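Local coordinates for DNA ligase (Archaeoglobus fulgidus, PDB 3GDE), which probably seals nicks in double-stranded DNA during replication, recombination and repair, using ATP and magnesium, at residues 46-51 with 115-120; 122-127 with 144-149. One frame throughout, in Å; residues are numbered along the deposited sequence.

In the fold
Both interactions join helices of the all-helical N-terminal part of the ligase, and both use helix 117-129. Interaction 1 packs its first turn against the C-terminal end of helix 39-49. Interaction 2 packs the following turns against helix 135-149. Their centres lie about 12 Å apart. All three touching residues of interaction 1 are buried, and one aromatic ring meets two valines. Both contacts are buried, but in interaction 2 Thr123 is partly exposed and brings a hydroxyl to the contact. Neither has a hydrogen bond across it. They also touch each other, where Leu115 and Lys119 pack against Leu146 and Leu149.

Interaction 1. Residues 46-51 with 115-120; sequences VLFITG and LTVRKV
In the helical N-terminal region of the ligase, the last turn of helix 39-49 packs on the first turn of helix 117-129 through Phe48, Val117 and Val120. The contact is purely apolar. Phe48 reaches across with one ring atom: its CE2 lies 4.0 Å from Val117 CG1 and 4.0 Å from Val120 CG1. Both methyls approach the ring obliquely. The two valines stand about one helical turn apart, and the ring corner comes in between them. In each valine CG1 is anti to the backbone N (chi1 178° in Val117, 171° in Val120), which presents the same branch to the ring. The phenyl and the valine side chains lie alongside each other, pointing opposite ways. The backbones stay well apart, with 9.7 Å between Phe48 CA and Val117 CA, and the ring bridges much of that distance. Phe6 and Phe9 of helix 6-16 also touch Phe48, so the ring belongs to a larger hydrophobic cluster.

Arg118 lies beside this apolar patch. Its NH2 forms salt bridges with Asp41 OD2 and Asp44 OD2, a second tie to helix 39-49. The side chain of Val117 touches the same two aspartates. Thr116 is the N-cap that begins helix 117-129: its OG1 accepts from Lys119 N at 2.9 Å, with an N-H...O angle of 164°.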
# COMPACT_ATOMS: atom_id res chain seq x y z
N VAL A 46 2.83 -9.80 -14.80
CA VAL A 46 1.89 -8.77 -14.37
C VAL A 46 2.31 -8.20 -13.01
O VAL A 46 2.37 -6.97 -12.83
CB VAL A 46 0.42 -9.27 -14.37
CG1 VAL A 46 -0.50 -8.28 -13.67
CG2 VAL A 46 -0.06 -9.49 -15.80
N LEU A 47 2.63 -9.08 -12.07
CA LEU A 47 3.21 -8.67 -10.80
C LEU A 47 4.52 -7.91 -11.00
O LEU A 47 4.61 -6.74 -10.63
CB LEU A 47 3.40 -9.86 -9.85
CG LEU A 47 2.24 -10.08 -8.87
CD1 LEU A 47 0.98 -10.53 -9.58
CD2 LEU A 47 2.62 -11.07 -7.75
N PHE A 48 5.50 -8.56 -11.63
CA PHE A 48 6.84 -8.00 -11.79
C PHE A 48 6.89 -6.61 -12.42
O PHE A 48 7.67 -5.76 -11.98
CB PHE A 48 7.77 -8.97 -12.54
CG PHE A 48 8.06 -10.26 -11.80
CD1 PHE A 48 7.52 -10.50 -10.54
CD2 PHE A 48 8.89 -11.22 -12.36
CE1 PHE A 48 7.80 -11.69 -9.87
CE2 PHE A 48 9.18 -12.39 -11.70
CZ PHE A 48 8.62 -12.64 -10.45
N ILE A 49 6.07 -6.35 -13.44
CA ILE A 49 6.09 -5.03 -14.09
C ILE A 49 5.63 -3.90 -13.15
O ILE A 49 6.02 -2.74 -13.33
CB ILE A 49 5.30 -5.03 -15.44
CG1 ILE A 49 5.62 -3.77 -16.25
CG2 ILE A 49 3.80 -5.19 -15.20
CD1 ILE A 49 5.22 -3.87 -17.73
N THR A 50 4.83 -4.26 -12.14
CA THR A 50 4.36 -3.29 -11.14
C THR A 50 5.32 -3.12 -9.96
O THR A 50 4.99 -2.43 -9.00
CB THR A 50 2.96 -3.64 -10.59
OG1 THR A 50 2.99 -4.94 -9.99
CG2 THR A 50 1.92 -3.63 -11.69
N GLY A 51 6.49 -3.75 -10.04
CA GLY A 51 7.45 -3.75 -8.93
C GLY A 51 7.06 -4.60 -7.74
O GLY A 51 7.54 -4.37 -6.64
N LEU A 115 18.22 -16.11 -17.25
CA LEU A 115 17.44 -17.07 -16.47
C LEU A 115 15.97 -16.89 -16.71
O LEU A 115 15.53 -15.85 -17.15
CB LEU A 115 17.75 -17.06 -14.96
CG LEU A 115 17.98 -15.83 -14.08
CD1 LEU A 115 19.45 -15.53 -14.10
CD2 LEU A 115 17.14 -14.61 -14.43
N THR A 116 15.24 -17.96 -16.44
CA THR A 116 13.81 -18.00 -16.67
C THR A 116 13.10 -17.23 -15.57
O THR A 116 13.59 -17.13 -14.44
CB THR A 116 13.28 -19.46 -16.71
OG1 THR A 116 13.47 -20.08 -15.43
CG2 THR A 116 14.02 -20.27 -17.78
N VAL A 117 11.95 -16.69 -15.92
CA VAL A 117 11.06 -16.09 -14.96
C VAL A 117 10.72 -17.14 -13.88
O VAL A 117 10.58 -16.82 -12.70
CB VAL A 117 9.78 -15.58 -15.66
CG1 VAL A 117 8.80 -14.98 -14.66
CG2 VAL A 117 10.16 -14.57 -16.75
N ARG A 118 10.63 -18.40 -14.30
CA ARG A 118 10.31 -19.48 -13.38
C ARG A 118 11.40 -19.64 -12.31
O ARG A 118 11.08 -19.71 -11.12
CB ARG A 118 10.08 -20.79 -14.16
CG ARG A 118 9.14 -21.78 -13.45
CD ARG A 118 7.63 -21.55 -13.75
NE ARG A 118 7.35 -20.24 -14.35
CZ ARG A 118 6.96 -19.15 -13.68
NH1 ARG A 118 6.77 -19.18 -12.36
NH2 ARG A 118 6.76 -18.02 -14.35
N LYS A 119 12.66 -19.65 -12.72
CA LYS A 119 13.79 -19.66 -11.79
C LYS A 119 13.83 -18.44 -10.86
O LYS A 119 14.12 -18.59 -9.67
CB LYS A 119 15.13 -19.81 -12.51
CG LYS A 119 16.24 -20.34 -11.59
CD LYS A 119 17.57 -19.68 -11.85
CE LYS A 119 18.70 -20.72 -11.82
NZ LYS A 119 18.92 -21.29 -13.21
N VAL A 120 13.55 -17.26 -11.40
CA VAL A 120 13.46 -16.03 -10.59
C VAL A 120 12.39 -16.19 -9.49
O VAL A 120 12.64 -15.93 -8.33
CB VAL A 120 13.16 -14.77 -11.45
CG1 VAL A 120 12.85 -13.58 -10.57
CG2 VAL A 120 14.35 -14.46 -12.34

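Interaction 2. Residues 122-127 with 144-149; sequences ETFDEI and TGLYGL
Thr123 and Leu146 meet tip to tip between the neighbouring helices 117-129 and 135-149 of the helical N-terminal DNA-binding domain, away from the predicted ATP site. The methyl CD1 of Leu146 lies 3.5 Å from Thr123 OG1 and 4.0 Å from Thr123 CG2. Leu146 CD2 is also 4.0 Å from Thr123 CG2, so the threonine methyl meets both methyl branches of the leucine. Leu146 CD2 also approaches the Phe124 ring obliquely, 4.3 Å from CE2. The closest pair of CA atoms, Thr123 CA and Leu146 CA, is 8.0 Å apart.

Further out, Thr123 OG1 is hydrogen-bonded to Lys119 O, one turn earlier in its own helix. The threonine rotamer (chi1 -49°) serves both sides: it turns CG2 to the leucine methyls and lets OG1 reach that carbonyl. Phe124 is backed by Leu161 and Ile162 of helix 152-162. Ile127 continues the packing onto Leu142 and Leu143 of helix 135-149, and the salt bridge of Glu126 with Arg138 ties the same two helices.

The short approach of OG1 to CD1 is therefore van der Waals packing. No hydrogen bond crosses between 122-127 and 144-149, and carbon contacts of Leu146 with Thr123 CG2 and the Phe124 ring complete the join.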
# COMPACT_ATOMS: atom_id res chain seq x y z
N GLU A 122 11.14 -19.02 -8.29
CA GLU A 122 11.53 -20.10 -7.35
C GLU A 122 12.56 -19.61 -6.34
O GLU A 122 12.43 -19.86 -5.15
CB GLU A 122 12.09 -21.33 -8.08
CG GLU A 122 11.23 -21.85 -9.23
CD GLU A 122 10.11 -22.80 -8.81
OE1 GLU A 122 9.53 -23.44 -9.73
OE2 GLU A 122 9.79 -22.91 -7.59
N THR A 123 13.59 -18.91 -6.83
CA THR A 123 14.63 -18.32 -5.99
C THR A 123 14.04 -17.31 -4.99
O THR A 123 14.40 -17.32 -3.81
CB THR A 123 15.70 -17.64 -6.86
OG1 THR A 123 16.11 -18.56 -7.88
CG2 THR A 123 16.91 -17.23 -6.02
N PHE A 124 13.14 -16.45 -5.48
CA PHE A 124 12.38 -15.51 -4.63
C PHE A 124 11.56 -16.20 -3.54
O PHE A 124 11.59 -15.77 -2.38
CB PHE A 124 11.47 -14.60 -5.46
CG PHE A 124 12.20 -13.47 -6.16
CD1 PHE A 124 11.52 -12.62 -7.02
CD2 PHE A 124 13.56 -13.26 -5.97
CE1 PHE A 124 12.17 -11.56 -7.66
CE2 PHE A 124 14.22 -12.22 -6.62
CZ PHE A 124 13.52 -11.37 -7.46
N ASP A 125 10.82 -17.25 -3.91
CA ASP A 125 10.03 -18.01 -2.94
C ASP A 125 10.89 -18.65 -1.85
O ASP A 125 10.50 -18.65 -0.68
CB ASP A 125 9.13 -19.05 -3.63
CG ASP A 125 7.94 -18.41 -4.38
OD1 ASP A 125 7.76 -17.17 -4.33
OD2 ASP A 125 7.18 -19.15 -5.02
N GLU A 126 12.07 -19.17 -2.22
CA GLU A 126 13.01 -19.66 -1.22
C GLU A 126 13.53 -18.55 -0.31
O GLU A 126 13.53 -18.70 0.91
CB GLU A 126 14.20 -20.40 -1.84
CG GLU A 126 15.15 -20.82 -0.71
CD GLU A 126 16.31 -21.69 -1.13
OE1 GLU A 126 17.07 -22.06 -0.21
OE2 GLU A 126 16.48 -21.99 -2.33
N ILE A 127 13.98 -17.44 -0.90
CA ILE A 127 14.44 -16.28 -0.14
C ILE A 127 13.41 -15.81 0.89
O ILE A 127 13.75 -15.61 2.05
CB ILE A 127 14.89 -15.11 -1.07
CG1 ILE A 127 16.22 -15.44 -1.74
CG2 ILE A 127 15.01 -13.82 -0.28
CD1 ILE A 127 16.58 -14.57 -2.97
N THR A 144 23.41 -13.88 -5.06
CA THR A 144 24.71 -14.04 -5.73
C THR A 144 24.68 -15.08 -6.86
O THR A 144 25.29 -14.88 -7.91
CB THR A 144 25.80 -14.46 -4.70
OG1 THR A 144 25.99 -13.40 -3.75
CG2 THR A 144 27.16 -14.77 -5.38
N GLY A 145 23.97 -16.18 -6.63
CA GLY A 145 23.80 -17.20 -7.65
C GLY A 145 22.99 -16.69 -8.82
O GLY A 145 23.25 -17.06 -9.97
N LEU A 146 22.01 -15.83 -8.53
CA LEU A 146 21.13 -15.27 -9.55
C LEU A 146 21.88 -14.23 -10.41
O LEU A 146 21.78 -14.24 -11.64
CB LEU A 146 19.91 -14.65 -8.88
CG LEU A 146 18.51 -14.84 -9.46
CD1 LEU A 146 18.17 -16.33 -9.69
CD2 LEU A 146 17.48 -14.18 -8.54
N TYR A 147 22.64 -13.35 -9.75
CA TYR A 147 23.45 -12.35 -10.45
C TYR A 147 24.56 -12.98 -11.29
O TYR A 147 24.95 -12.41 -12.31
CB TYR A 147 24.07 -11.36 -9.47
CG TYR A 147 23.16 -10.26 -8.98
CD1 TYR A 147 22.97 -10.04 -7.62
CD2 TYR A 147 22.50 -9.41 -9.89
CE1 TYR A 147 22.13 -9.01 -7.15
CE2 TYR A 147 21.66 -8.39 -9.44
CZ TYR A 147 21.49 -8.19 -8.07
OH TYR A 147 20.67 -7.18 -7.62
N GLY A 148 25.08 -14.12 -10.86
CA GLY A 148 26.06 -14.88 -11.63
C GLY A 148 25.53 -15.47 -12.94
O GLY A 148 26.30 -15.72 -13.86
N LEU A 149 24.22 -15.67 -13.02
CA LEU A 149 23.58 -16.27 -14.20
C LEU A 149 22.86 -15.26 -15.10
O LEU A 149 22.48 -15.58 -16.24
CB LEU A 149 22.59 -17.35 -13.77
CG LEU A 149 22.93 -18.83 -13.59
CD1 LEU A 149 24.41 -19.17 -13.68
CD2 LEU A 149 22.34 -19.30 -12.27